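Local atomic coordinates of GH5 (Bacteroidetes bacterium AC2a, PDB entry 4YHE), a protein that probably hydrolyses beta-1,4-glucosidic bonds of cellulose or related glucans, as a glycoside hydrolase family 5 enzyme with a beta/alpha-barrel fold. Residues N255-T260 against R315-A320; A272-L277 against R322-S327; I60-M65 against D82-L87. All blocks are in the same frame, centred on the assembly; numbering follows the deposited sequence.

Contact 1. Residues N255-T260 against R315-A320; sequences NEWGHT and RYICKA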
ATOM      1  N   ASN A 255     -23.240  -3.497  -4.931  1.00 16.76           N
ATOM      2  CA  ASN A 255     -23.163  -2.276  -4.160  1.00 17.62           C
ATOM      3  C   ASN A 255     -23.599  -2.386  -2.709  1.00 17.93           C
ATOM      4  O   ASN A 255     -23.759  -1.376  -2.045  1.00 17.89           O
ATOM      5  CB  ASN A 255     -23.894  -1.162  -4.924  1.00 19.30           C
ATOM      6  CG  ASN A 255     -23.093  -0.696  -6.117  1.00 20.63           C
ATOM      7  OD1 ASN A 255     -22.057  -0.067  -5.961  1.00 19.99           O
ATOM      8  ND2 ASN A 255     -23.514  -1.089  -7.304  1.00 20.51           N
ATOM      9  N   GLU A 256     -23.736  -3.608  -2.223  1.00 17.86           N
ATOM     10  CA  GLU A 256     -23.925  -3.868  -0.804  1.00 17.52           C
ATOM     11  C   GLU A 256     -22.903  -4.912  -0.331  1.00 17.83           C
ATOM     12  O   GLU A 256     -22.318  -5.644  -1.145  1.00 17.23           O
ATOM     13  CB  GLU A 256     -25.386  -4.292  -0.560  1.00 19.45           C
ATOM     14  CG  GLU A 256     -26.392  -3.187  -0.868  1.00 19.68           C
ATOM     15  CD  GLU A 256     -27.861  -3.525  -0.592  1.00 20.00           C
ATOM     16  OE1 GLU A 256     -28.226  -4.714  -0.529  1.00 22.10           O
ATOM     17  OE2 GLU A 256     -28.660  -2.567  -0.455  1.00 21.80           O
ATOM     18  N   TRP A 257     -22.683  -4.985   0.980  1.00 16.05           N
ATOM     19  CA  TRP A 257     -21.696  -5.895   1.553  1.00 16.03           C
ATOM     20  C   TRP A 257     -22.102  -6.296   2.944  1.00 17.16           C
ATOM     21  O   TRP A 257     -22.647  -5.477   3.694  1.00 17.02           O
ATOM     22  CB  TRP A 257     -20.305  -5.232   1.595  1.00 15.29           C
ATOM     23  CG  TRP A 257     -19.201  -6.092   2.140  1.00 15.53           C
ATOM     24  CD1 TRP A 257     -18.444  -7.007   1.441  1.00 15.39           C
ATOM     25  CD2 TRP A 257     -18.709  -6.122   3.482  1.00 15.08           C
ATOM     26  NE1 TRP A 257     -17.532  -7.596   2.264  1.00 15.09           N
ATOM     27  CE2 TRP A 257     -17.649  -7.050   3.516  1.00 15.63           C
ATOM     28  CE3 TRP A 257     -19.030  -5.420   4.652  1.00 15.47           C
ATOM     29  CZ2 TRP A 257     -16.929  -7.315   4.672  1.00 15.75           C
ATOM     30  CZ3 TRP A 257     -18.332  -5.702   5.787  1.00 15.47           C
ATOM     31  CH2 TRP A 257     -17.298  -6.646   5.805  1.00 15.56           C
ATOM     32  N   GLY A 258     -21.865  -7.562   3.257  1.00 17.49           N
ATOM     33  CA  GLY A 258     -22.103  -8.100   4.574  1.00 19.31           C
ATOM     34  C   GLY A 258     -23.473  -8.729   4.750  1.00 20.43           C
ATOM     35  O   GLY A 258     -24.290  -8.794   3.826  1.00 20.26           O
ATOM     36  N   HIS A 259     -23.725  -9.109   5.995  1.00 21.36           N
ATOM     37  CA  HIS A 259     -24.844  -9.948   6.342  1.00 22.62           C
ATOM     38  C   HIS A 259     -26.203  -9.268   6.178  1.00 23.28           C
ATOM     39  O   HIS A 259     -27.190  -9.962   6.019  1.00 24.25           O
ATOM     40  CB  HIS A 259     -24.657 -10.486   7.755  1.00 22.03           C
ATOM     41  CG  HIS A 259     -24.917  -9.473   8.827  1.00 22.02           C
ATOM     42  ND1 HIS A 259     -24.002  -8.504   9.175  1.00 22.08           N
ATOM     43  CD2 HIS A 259     -25.978  -9.307   9.654  1.00 22.10           C
ATOM     44  CE1 HIS A 259     -24.483  -7.786  10.178  1.00 23.15           C
ATOM     45  NE2 HIS A 259     -25.691  -8.237  10.468  1.00 23.53           N
ATOM     46  N   THR A 260     -26.269  -7.941   6.196  1.00 21.30           N
ATOM     47  CA  THR A 260     -27.531  -7.245   5.908  1.00 21.52           C
ATOM     48  C   THR A 260     -27.700  -6.833   4.451  1.00 21.44           C
ATOM     49  O   THR A 260     -28.751  -6.342   4.047  1.00 20.50           O
ATOM     50  CB  THR A 260     -27.711  -5.982   6.786  1.00 22.06           C
ATOM     51  OG1 THR A 260     -26.652  -5.040   6.534  1.00 23.12           O
ATOM     52  CG2 THR A 260     -27.707  -6.357   8.262  1.00 23.06           C
ATOM     53  N   ARG A 315     -15.864   0.618   8.807  1.00 14.82           N
ATOM     54  CA  ARG A 315     -15.878   0.437  10.244  1.00 16.03           C
ATOM     55  C   ARG A 315     -15.502  -0.976  10.619  1.00 16.00           C
ATOM     56  O   ARG A 315     -14.646  -1.200  11.461  1.00 17.03           O
ATOM     57  CB  ARG A 315     -17.239   0.760  10.822  1.00 16.83           C
ATOM     58  CG  ARG A 315     -17.616   2.209  10.761  1.00 18.67           C
ATOM     59  CD  ARG A 315     -18.762   2.485  11.752  1.00 20.76           C
ATOM     60  NE  ARG A 315     -19.986   1.725  11.429  1.00 22.90           N
ATOM     61  CZ  ARG A 315     -20.839   2.031  10.455  1.00 23.11           C
ATOM     62  NH1 ARG A 315     -20.633   3.094   9.682  1.00 24.80           N
ATOM     63  NH2 ARG A 315     -21.913   1.272  10.258  1.00 23.30           N
ATOM     64  N   TYR A 316     -16.131  -1.934   9.973  1.00 17.96           N
ATOM     65  CA  TYR A 316     -15.913  -3.343  10.317  1.00 17.87           C
ATOM     66  C   TYR A 316     -14.465  -3.790  10.058  1.00 17.71           C
ATOM     67  O   TYR A 316     -13.800  -4.321  10.948  1.00 15.70           O
ATOM     68  CB  TYR A 316     -16.892  -4.220   9.551  1.00 18.22           C
ATOM     69  CG  TYR A 316     -16.972  -5.634  10.066  1.00 18.80           C
ATOM     70  CD1 TYR A 316     -17.863  -5.971  11.097  1.00 18.45           C
ATOM     71  CD2 TYR A 316     -16.156  -6.641   9.558  1.00 19.33           C
ATOM     72  CE1 TYR A 316     -17.896  -7.243  11.618  1.00 18.06           C
ATOM     73  CE2 TYR A 316     -16.209  -7.942  10.065  1.00 19.23           C
ATOM     74  CZ  TYR A 316     -17.101  -8.235  11.087  1.00 19.09           C
ATOM     75  OH  TYR A 316     -17.201  -9.507  11.593  1.00 20.10           O
ATOM     76  N   ILE A 317     -13.966  -3.614   8.825  1.00 17.12           N
ATOM     77  CA  ILE A 317     -12.634  -4.122   8.524  1.00 16.12           C
ATOM     78  C   ILE A 317     -11.510  -3.403   9.292  1.00 16.49           C
ATOM     79  O   ILE A 317     -10.542  -4.038   9.705  1.00 16.97           O
ATOM     80  CB  ILE A 317     -12.333  -4.156   7.002  1.00 16.44           C
ATOM     81  CG1 ILE A 317     -12.089  -2.770   6.429  1.00 17.05           C
ATOM     82  CG2 ILE A 317     -13.446  -4.912   6.264  1.00 17.53           C
ATOM     83  CD1 ILE A 317     -11.783  -2.791   4.931  1.00 16.77           C
ATOM     84  N   CYS A 318     -11.655  -2.099   9.497  1.00 16.62           N
ATOM     85  CA  CYS A 318     -10.660  -1.330  10.208  1.00 16.54           C
ATOM     86  C   CYS A 318     -10.645  -1.714  11.711  1.00 16.33           C
ATOM     87  O   CYS A 318      -9.604  -1.677  12.341  1.00 14.61           O
ATOM     88  CB  CYS A 318     -10.890   0.155  10.004  1.00 15.87           C
ATOM     89  SG  CYS A 318     -10.593   0.667   8.247  1.00 15.96           S
ATOM     90  N   LYS A 319     -11.797  -2.072  12.242  1.00 18.09           N
ATOM     91  CA  LYS A 319     -11.851  -2.567  13.643  1.00 18.37           C
ATOM     92  C   LYS A 319     -11.138  -3.904  13.698  1.00 18.49           C
ATOM     93  O   LYS A 319     -10.251  -4.135  14.522  1.00 18.27           O
ATOM     94  CB  LYS A 319     -13.280  -2.689  14.153  1.00 19.12           C
ATOM     95  CG  LYS A 319     -13.363  -3.294  15.550  1.00 19.19           C
ATOM     96  CD  LYS A 319     -12.496  -2.548  16.540  1.00 18.55           C
ATOM     97  CE  LYS A 319     -12.902  -2.851  17.998  1.00 20.19           C
ATOM     98  NZ  LYS A 319     -11.740  -2.646  18.908  1.00 19.12           N
ATOM     99  N   ALA A 320     -11.464  -4.772  12.751  1.00 17.72           N
ATOM    100  CA  ALA A 320     -10.792  -6.065  12.694  1.00 18.21           C
ATOM    101  C   ALA A 320      -9.260  -5.941  12.606  1.00 17.74           C
ATOM    102  O   ALA A 320      -8.520  -6.732  13.198  1.00 16.42           O
ATOM    103  CB  ALA A 320     -11.356  -6.911  11.544  1.00 18.18           C
TER
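The six-membered half of the Trp-257 indole presents its outer corner to Tyr-316: CD2 of the phenol ring lies at the indole edge, near its plane, 3.9 Å from CH2 of Trp-257. The two side chains cross at about a right angle, and relative to the Tyr-316 ring CH2 of Trp-257 comes in obliquely. The same corner atom, CH2 of Trp-257, also meets the CG2 methyl of Ile-317 at 4.2 Å, so one carbon of the indole touches two successive residues of the helix. CG of Trp-257 stands anti to the backbone N (chi1 -179°), which carries the indole away from its loop toward the helix. In this (beta/alpha)8 barrel, residues 255-260 belong to the long connection between strand 236-242 and helix 270-285, and the indole joins that connection to helix 304-323 of the outer layer. Glu-270 touches both aromatic side chains, while Pro-245 packs on Trp-257 and Leu-377 on Tyr-316. Within the loop, CG2 of Thr-260 sits 3.5 Å above one face of the His-259 ring, offset toward its rim; ND1 of His-259 is hydrogen-bonded to Glu-270 OE2.

Contact 2. Residues A272-L277 against R322-S327; sequences AYVGML and RDRRIS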
ATOM      1  N   ALA A 272     -15.213 -13.964   5.622  1.00 19.18           N
ATOM      2  CA  ALA A 272     -14.106 -14.070   4.665  1.00 18.79           C
ATOM      3  C   ALA A 272     -13.001 -13.046   4.950  1.00 17.03           C
ATOM      4  O   ALA A 272     -11.831 -13.379   4.980  1.00 17.56           O
ATOM      5  CB  ALA A 272     -14.633 -13.908   3.273  1.00 18.40           C
ATOM      6  N   TYR A 273     -13.387 -11.800   5.180  1.00 17.41           N
ATOM      7  CA  TYR A 273     -12.403 -10.740   5.349  1.00 17.22           C
ATOM      8  C   TYR A 273     -11.624 -10.961   6.642  1.00 16.89           C
ATOM      9  O   TYR A 273     -10.402 -10.884   6.666  1.00 16.24           O
ATOM     10  CB  TYR A 273     -13.064  -9.348   5.279  1.00 16.60           C
ATOM     11  CG  TYR A 273     -12.082  -8.227   4.950  1.00 15.35           C
ATOM     12  CD1 TYR A 273     -11.145  -7.814   5.867  1.00 16.24           C
ATOM     13  CD2 TYR A 273     -12.063  -7.625   3.688  1.00 15.71           C
ATOM     14  CE1 TYR A 273     -10.233  -6.800   5.573  1.00 15.68           C
ATOM     15  CE2 TYR A 273     -11.166  -6.621   3.379  1.00 15.39           C
ATOM     16  CZ  TYR A 273     -10.238  -6.210   4.333  1.00 15.76           C
ATOM     17  OH  TYR A 273      -9.312  -5.216   4.032  1.00 17.21           O
ATOM     18  N   VAL A 274     -12.326 -11.301   7.716  1.00 16.81           N
ATOM     19  CA  VAL A 274     -11.667 -11.638   8.963  1.00 17.26           C
ATOM     20  C   VAL A 274     -10.742 -12.832   8.857  1.00 17.08           C
ATOM     21  O   VAL A 274      -9.640 -12.830   9.449  1.00 16.65           O
ATOM     22  CB  VAL A 274     -12.702 -11.801  10.115  1.00 17.71           C
ATOM     23  CG1 VAL A 274     -12.022 -12.309  11.355  1.00 18.39           C
ATOM     24  CG2 VAL A 274     -13.398 -10.462  10.378  1.00 17.48           C
ATOM     25  N   GLY A 275     -11.133 -13.825   8.051  1.00 17.84           N
ATOM     26  CA  GLY A 275     -10.300 -15.000   7.853  1.00 17.53           C
ATOM     27  C   GLY A 275      -8.948 -14.585   7.282  1.00 17.23           C
ATOM     28  O   GLY A 275      -7.894 -15.049   7.717  1.00 16.74           O
ATOM     29  N   MET A 276      -8.984 -13.690   6.292  1.00 17.87           N
ATOM     30  CA  MET A 276      -7.783 -13.231   5.642  1.00 17.34           C
ATOM     31  C   MET A 276      -6.905 -12.521   6.650  1.00 16.34           C
ATOM     32  O   MET A 276      -5.701 -12.738   6.719  1.00 15.49           O
ATOM     33  CB  MET A 276      -8.138 -12.320   4.477  1.00 18.96           C
ATOM     34  CG  MET A 276      -6.920 -11.744   3.787  1.00 20.67           C
ATOM     35  SD  MET A 276      -6.487 -10.149   4.514  1.00 23.63           S
ATOM     36  CE  MET A 276      -7.796  -9.186   3.728  1.00 22.15           C
ATOM     37  N   LEU A 277      -7.524 -11.700   7.479  1.00 15.29           N
ATOM     38  CA  LEU A 277      -6.768 -10.991   8.496  1.00 15.35           C
ATOM     39  C   LEU A 277      -6.172 -11.953   9.497  1.00 15.32           C
ATOM     40  O   LEU A 277      -5.065 -11.743   9.956  1.00 15.38           O
ATOM     41  CB  LEU A 277      -7.654  -9.952   9.197  1.00 15.08           C
ATOM     42  CG  LEU A 277      -8.184  -8.782   8.344  1.00 15.78           C
ATOM     43  CD1 LEU A 277      -9.185  -7.963   9.139  1.00 16.15           C
ATOM     44  CD2 LEU A 277      -7.046  -7.908   7.827  1.00 15.84           C
ATOM     45  N   ARG A 322      -7.310  -3.231  13.682  1.00 17.47           N
ATOM     46  CA  ARG A 322      -6.846  -2.758  14.982  1.00 18.94           C
ATOM     47  C   ARG A 322      -6.724  -3.915  15.986  1.00 17.58           C
ATOM     48  O   ARG A 322      -5.705  -4.053  16.648  1.00 17.68           O
ATOM     49  CB  ARG A 322      -7.815  -1.720  15.509  1.00 18.89           C
ATOM     50  CG  ARG A 322      -7.630  -1.334  16.970  1.00 20.44           C
ATOM     51  CD  ARG A 322      -6.318  -0.616  17.232  1.00 22.19           C
ATOM     52  NE  ARG A 322      -6.095  -0.436  18.671  1.00 22.93           N
ATOM     53  CZ  ARG A 322      -6.681   0.483  19.434  1.00 22.98           C
ATOM     54  NH1 ARG A 322      -7.515   1.388  18.934  1.00 19.76           N
ATOM     55  NH2 ARG A 322      -6.402   0.510  20.731  1.00 23.80           N
ATOM     56  N   ASP A 323      -7.759  -4.746  16.049  1.00 19.15           N
ATOM     57  CA  ASP A 323      -7.791  -5.871  16.989  1.00 20.21           C
ATOM     58  C   ASP A 323      -6.689  -6.879  16.744  1.00 22.72           C
ATOM     59  O   ASP A 323      -6.291  -7.580  17.659  1.00 22.04           O
ATOM     60  CB  ASP A 323      -9.162  -6.544  16.975  1.00 21.68           C
ATOM     61  CG  ASP A 323     -10.245  -5.677  17.606  1.00 21.14           C
ATOM     62  OD1 ASP A 323      -9.897  -4.712  18.305  1.00 24.47           O
ATOM     63  OD2 ASP A 323     -11.437  -5.921  17.368  1.00 20.93           O
ATOM     64  N   ARG A 324      -6.186  -6.931  15.502  1.00 18.52           N
ATOM     65  CA  ARG A 324      -5.052  -7.753  15.122  1.00 18.84           C
ATOM     66  C   ARG A 324      -3.730  -6.988  15.041  1.00 17.63           C
ATOM     67  O   ARG A 324      -2.730  -7.525  14.590  1.00 16.68           O
ATOM     68  CB  ARG A 324      -5.387  -8.440  13.780  1.00 18.73           C
ATOM     69  CG  ARG A 324      -6.375  -9.571  13.965  1.00 19.13           C
ATOM     70  CD  ARG A 324      -7.240  -9.922  12.768  1.00 18.47           C
ATOM     71  NE  ARG A 324      -8.280 -10.851  13.202  1.00 19.01           N
ATOM     72  CZ  ARG A 324      -9.376 -10.505  13.874  1.00 20.14           C
ATOM     73  NH1 ARG A 324      -9.649  -9.222  14.134  1.00 19.69           N
ATOM     74  NH2 ARG A 324     -10.228 -11.443  14.265  1.00 21.52           N
ATOM     75  N   ARG A 325      -3.708  -5.741  15.526  1.00 17.82           N
ATOM     76  CA  ARG A 325      -2.486  -4.917  15.542  1.00 17.41           C
ATOM     77  C   ARG A 325      -1.912  -4.604  14.154  1.00 16.38           C
ATOM     78  O   ARG A 325      -0.704  -4.447  13.980  1.00 15.52           O
ATOM     79  CB  ARG A 325      -1.425  -5.565  16.455  1.00 20.52           C
ATOM     80  CG  ARG A 325      -2.012  -5.786  17.847  1.00 23.71           C
ATOM     81  CD  ARG A 325      -1.028  -6.314  18.862  1.00 28.26           C
ATOM     82  NE  ARG A 325      -1.802  -6.566  20.074  1.00 33.82           N
ATOM     83  CZ  ARG A 325      -1.346  -6.506  21.321  1.00 40.49           C
ATOM     84  NH1 ARG A 325      -0.070  -6.224  21.575  1.00 40.94           N
ATOM     85  NH2 ARG A 325      -2.192  -6.743  22.321  1.00 42.72           N
ATOM     86  N   ILE A 326      -2.817  -4.512  13.204  1.00 17.58           N
ATOM     87  CA  ILE A 326      -2.501  -4.222  11.803  1.00 16.92           C
ATOM     88  C   ILE A 326      -2.930  -2.780  11.475  1.00 16.21           C
ATOM     89  O   ILE A 326      -4.049  -2.366  11.757  1.00 16.48           O
ATOM     90  CB  ILE A 326      -3.219  -5.214  10.907  1.00 16.87           C
ATOM     91  CG1 ILE A 326      -2.644  -6.620  11.137  1.00 17.06           C
ATOM     92  CG2 ILE A 326      -3.029  -4.851   9.422  1.00 17.44           C
ATOM     93  CD1 ILE A 326      -3.448  -7.692  10.426  1.00 17.34           C
ATOM     94  N   SER A 327      -1.999  -2.042  10.891  1.00 15.63           N
ATOM     95  CA  SER A 327      -2.248  -0.716  10.349  1.00 15.58           C
ATOM     96  C   SER A 327      -2.605  -0.795   8.861  1.00 15.18           C
ATOM     97  O   SER A 327      -2.342  -1.825   8.179  1.00 15.63           O
ATOM     98  CB  SER A 327      -1.002   0.141  10.532  1.00 15.13           C
ATOM     99  OG  SER A 327       0.159  -0.448   9.952  1.00 16.28           O
TER
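Arg-324 lays its side chain along Leu-277 and Val-274, joining two neighbouring outer helices of the (beta/alpha)8 barrel, 270-285 and 304-323, where the second ends in a Schellman motif. That turn, with Arg-325 at positive phi as its C-prime residue, bonds Ile-326 N to Met-321 O and Arg-325 N to Arg-322 O, and sends the chain on toward strand 327-332. From its CB, which heads toward the facing helix, Arg-324 places CG anti to the carbonyl carbon (chi1 -75°) and runs extended from CG to NE. CD of Arg-324 is the first atom to touch, 3.6 Å from Leu-277 CB, with the carbonyl oxygen O of Leu-277 at 4.0 Å from the same CD. NE of Arg-324 passes Leu-277 CB at 4.2 Å and is hydrogen-bonded to Asn-278 OD1, one residue farther along helix 270-285. At the guanidinium, CZ of Arg-324 is 4.1 Å from Val-274 CG1, and that methyl approaches the flat group obliquely; the two side chains cross at about a right angle. NH1 turns back to a hydrogen bond with the carbonyl oxygen of Ala-320, so the guanidinium ties its own helix end to the neighbouring helix. A leucine in its place would probably leave Asn-278 OD1 and the Ala-320 carbonyl without these donors and uncover part of Val-274. On the side of the barrel wall, Leu-277 and Ile-326 both rest on Phe-293 of strand 291-296; CD2 of Leu-277 stands 4.4 Å from CD1 of Ile-326. At the far tip of the arginine, NH2 of Arg-324 meets CG1 of Val-274 at 3.5 Å.

Contact 3. Residues I60-M65 against D82-L87; sequences IPVTWM and DRVDEL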
ATOM      1  N   ILE A  60       3.497   7.597  -0.113  1.00 14.55           N
ATOM      2  CA  ILE A  60       3.771   8.407  -1.286  1.00 14.48           C
ATOM      3  C   ILE A  60       4.352   7.454  -2.325  1.00 13.69           C
ATOM      4  O   ILE A  60       5.553   7.237  -2.350  1.00 15.15           O
ATOM      5  CB  ILE A  60       4.737   9.538  -0.966  1.00 15.80           C
ATOM      6  CG1 ILE A  60       4.109  10.489   0.068  1.00 16.93           C
ATOM      7  CG2 ILE A  60       5.060  10.361  -2.197  1.00 16.47           C
ATOM      8  CD1 ILE A  60       5.120  11.379   0.761  1.00 18.27           C
ATOM      9  N   PRO A  61       3.491   6.800  -3.094  1.00 13.44           N
ATOM     10  CA  PRO A  61       4.053   5.853  -4.107  1.00 13.04           C
ATOM     11  C   PRO A  61       4.801   6.676  -5.154  1.00 13.84           C
ATOM     12  O   PRO A  61       4.337   7.771  -5.520  1.00 13.24           O
ATOM     13  CB  PRO A  61       2.801   5.207  -4.713  1.00 13.79           C
ATOM     14  CG  PRO A  61       1.653   6.110  -4.364  1.00 14.02           C
ATOM     15  CD  PRO A  61       2.030   6.895  -3.152  1.00 13.63           C
ATOM     16  N   VAL A  62       5.943   6.176  -5.651  1.00 15.56           N
ATOM     17  CA  VAL A  62       6.703   6.931  -6.614  1.00 14.70           C
ATOM     18  C   VAL A  62       7.062   6.003  -7.756  1.00 15.31           C
ATOM     19  O   VAL A  62       7.589   4.933  -7.510  1.00 15.26           O
ATOM     20  CB  VAL A  62       8.004   7.461  -6.001  1.00 15.55           C
ATOM     21  CG1 VAL A  62       8.808   8.185  -7.075  1.00 16.73           C
ATOM     22  CG2 VAL A  62       7.712   8.364  -4.794  1.00 16.06           C
ATOM     23  N   THR A  63       6.786   6.436  -8.975  1.00 14.61           N
ATOM     24  CA  THR A  63       7.208   5.675 -10.168  1.00 16.29           C
ATOM     25  C   THR A  63       8.479   6.362 -10.646  1.00 17.35           C
ATOM     26  O   THR A  63       8.486   7.591 -10.796  1.00 17.88           O
ATOM     27  CB  THR A  63       6.135   5.722 -11.235  1.00 16.02           C
ATOM     28  OG1 THR A  63       4.975   4.984 -10.819  1.00 15.85           O
ATOM     29  CG2 THR A  63       6.661   5.135 -12.586  1.00 16.53           C
ATOM     30  N   TRP A  64       9.555   5.608 -10.860  1.00 19.12           N
ATOM     31  CA  TRP A  64      10.879   6.190 -11.136  1.00 18.83           C
ATOM     32  C   TRP A  64      11.201   6.227 -12.647  1.00 20.87           C
ATOM     33  O   TRP A  64      11.923   7.084 -13.131  1.00 20.03           O
ATOM     34  CB  TRP A  64      11.955   5.491 -10.310  1.00 18.73           C
ATOM     35  CG  TRP A  64      11.706   5.604  -8.829  1.00 18.32           C
ATOM     36  CD1 TRP A  64      10.929   4.754  -8.077  1.00 18.26           C
ATOM     37  CD2 TRP A  64      12.174   6.619  -7.911  1.00 18.41           C
ATOM     38  NE1 TRP A  64      10.900   5.169  -6.771  1.00 17.88           N
ATOM     39  CE2 TRP A  64      11.653   6.302  -6.638  1.00 17.77           C
ATOM     40  CE3 TRP A  64      12.980   7.757  -8.041  1.00 18.38           C
ATOM     41  CZ2 TRP A  64      11.919   7.069  -5.507  1.00 19.38           C
ATOM     42  CZ3 TRP A  64      13.229   8.515  -6.946  1.00 18.61           C
ATOM     43  CH2 TRP A  64      12.683   8.187  -5.677  1.00 19.38           C
ATOM     44  N   MET A  65      10.560   5.328 -13.366  1.00 22.52           N
ATOM     45  CA  MET A  65      10.618   5.212 -14.796  1.00 24.63           C
ATOM     46  C   MET A  65      10.561   6.582 -15.479  1.00 22.93           C
ATOM     47  O   MET A  65       9.661   7.370 -15.213  1.00 21.60           O
ATOM     48  CB  MET A  65       9.393   4.353 -15.155  1.00 27.50           C
ATOM     49  CG  MET A  65       9.327   3.790 -16.531  1.00 28.44           C
ATOM     50  SD  MET A  65       7.848   2.778 -16.654  1.00 28.67           S
ATOM     51  CE  MET A  65       6.615   4.067 -16.741  1.00 31.18           C
ATOM     52  N   ASP A  82      14.549  15.339  -5.694  1.00 19.48           N
ATOM     53  CA  ASP A  82      14.261  16.559  -4.913  1.00 20.37           C
ATOM     54  C   ASP A  82      12.795  16.682  -4.518  1.00 19.52           C
ATOM     55  O   ASP A  82      12.469  17.064  -3.392  1.00 17.89           O
ATOM     56  CB  ASP A  82      14.629  17.842  -5.712  1.00 22.10           C
ATOM     57  CG  ASP A  82      16.142  18.140  -5.798  1.00 22.12           C
ATOM     58  OD1 ASP A  82      16.966  17.520  -5.124  1.00 22.58           O
ATOM     59  OD2 ASP A  82      16.508  19.026  -6.591  1.00 22.19           O
ATOM     60  N   ARG A  83      11.903  16.393  -5.464  1.00 19.83           N
ATOM     61  CA  ARG A  83      10.475  16.495  -5.206  1.00 18.17           C
ATOM     62  C   ARG A  83      10.019  15.425  -4.220  1.00 18.04           C
ATOM     63  O   ARG A  83       9.264  15.721  -3.292  1.00 16.39           O
ATOM     64  CB  ARG A  83       9.695  16.406  -6.512  1.00 19.03           C
ATOM     65  CG  ARG A  83       8.195  16.461  -6.378  1.00 18.61           C
ATOM     66  CD  ARG A  83       7.713  17.721  -5.680  1.00 18.39           C
ATOM     67  NE  ARG A  83       6.251  17.790  -5.687  1.00 19.42           N
ATOM     68  CZ  ARG A  83       5.540  18.625  -4.934  1.00 19.54           C
ATOM     69  NH1 ARG A  83       6.155  19.472  -4.128  1.00 20.77           N
ATOM     70  NH2 ARG A  83       4.225  18.640  -5.008  1.00 21.34           N
ATOM     71  N   VAL A  84      10.507  14.198  -4.402  1.00 18.09           N
ATOM     72  CA  VAL A  84      10.253  13.127  -3.435  1.00 18.57           C
ATOM     73  C   VAL A  84      10.736  13.576  -2.051  1.00 19.05           C
ATOM     74  O   VAL A  84       9.975  13.490  -1.070  1.00 17.93           O
ATOM     75  CB  VAL A  84      10.916  11.788  -3.807  1.00 18.12           C
ATOM     76  CG1 VAL A  84      10.633  10.751  -2.715  1.00 19.31           C
ATOM     77  CG2 VAL A  84      10.412  11.292  -5.139  1.00 19.24           C
ATOM     78  N   ASP A  85      11.962  14.123  -2.001  1.00 19.19           N
ATOM     79  CA  ASP A  85      12.550  14.674  -0.759  1.00 20.60           C
ATOM     80  C   ASP A  85      11.655  15.734  -0.140  1.00 20.78           C
ATOM     81  O   ASP A  85      11.396  15.718   1.068  1.00 19.42           O
ATOM     82  CB  ASP A  85      13.946  15.265  -1.082  1.00 21.76           C
ATOM     83  CG  ASP A  85      14.815  15.539   0.145  1.00 23.45           C
ATOM     84  OD1 ASP A  85      14.348  15.542   1.299  1.00 20.20           O
ATOM     85  OD2 ASP A  85      16.024  15.774  -0.106  1.00 25.42           O
ATOM     86  N   GLU A  86      11.173  16.653  -0.968  1.00 21.12           N
ATOM     87  CA  GLU A  86      10.310  17.741  -0.475  1.00 23.10           C
ATOM     88  C   GLU A  86       8.990  17.241   0.091  1.00 20.72           C
ATOM     89  O   GLU A  86       8.557  17.662   1.174  1.00 17.97           O
ATOM     90  CB  GLU A  86      10.033  18.776  -1.585  1.00 27.58           C
ATOM     91  CG  GLU A  86      11.177  19.759  -1.810  1.00 34.19           C
ATOM     92  CD  GLU A  86      10.875  21.194  -1.330  1.00 42.76           C
ATOM     93  OE1 GLU A  86       9.758  21.737  -1.582  1.00 45.25           O
ATOM     94  OE2 GLU A  86      11.786  21.797  -0.717  1.00 52.32           O
ATOM     95  N   LEU A  87       8.350  16.329  -0.633  1.00 18.75           N
ATOM     96  CA  LEU A  87       7.064  15.764  -0.166  1.00 18.16           C
ATOM     97  C   LEU A  87       7.199  15.029   1.173  1.00 17.67           C
ATOM     98  O   LEU A  87       6.379  15.216   2.091  1.00 16.37           O
ATOM     99  CB  LEU A  87       6.525  14.802  -1.220  1.00 18.59           C
ATOM    100  CG  LEU A  87       6.083  15.465  -2.525  1.00 18.78           C
ATOM    101  CD1 LEU A  87       5.925  14.401  -3.586  1.00 18.80           C
ATOM    102  CD2 LEU A  87       4.797  16.237  -2.298  1.00 19.03           C
TER
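A single methyl, CG2 of Val-84, meets two residues of the facing segment. It stands anti to the carbonyl carbon (CG1 takes the place anti to the backbone N, chi1 178°), which turns it to that segment. CG2 of Val-84 lies 3.9 Å from Trp-64 CH2, approaching the indole obliquely, and 4.0 Å from both CG1 and CG2 of Val-62, so that it faces the fork of the other valine, the two reaching toward each other tip to tip. One turn farther along the helix, CD1 of Ile-60 reaches CB of Leu-87 at 4.2 Å. All five side chains are buried, and the joint between the segments is wholly apolar. The next shell fixes the indole. CG1 of Val-62 rests 3.4 Å above one face of Trp-64, offset toward the rim, so this methyl touches both the indole and Val-84. NE1 of Trp-64 donates to the backbone oxygen of Asn-101, which helps to set the rotation of the ring, while Trp-64 N is bound by Asp-105 OD1. Asn-101 also accepts Val-62 N through OD1, and so holds two of the three residues facing the helix. The contact belongs to a beta-alpha unit of the barrel: residues 60-65 lead out of strand 57-60, whose end pairs with strand 97-101 through Ile-60 and Ile-99, and helix 78-93 packs back over that exit.

In the fold
Along the chain contact 3 comes first and closes before the others open; contacts 1 and 2 then interleave, their segments alternating. Both of these use helix 304-323, and their centres are 12 Å apart. They touch directly: Ala-320 CB lies 3.4 Å from Leu-277 CD1, and Tyr-316 CE2 3.8 Å from Val-274 CG2, so together they make one continuous seam between helices 270-285 and 304-323 and the loop ahead of the former. Contact 3 lies across the chain's centre, its centre 34 Å from that of contact 1 and 30 Å from that of contact 2. Helices thus pack against the connections of the eight-stranded parallel barrel in its second beta-alpha unit (contact 3) and in its late ones (contacts 1 and 2).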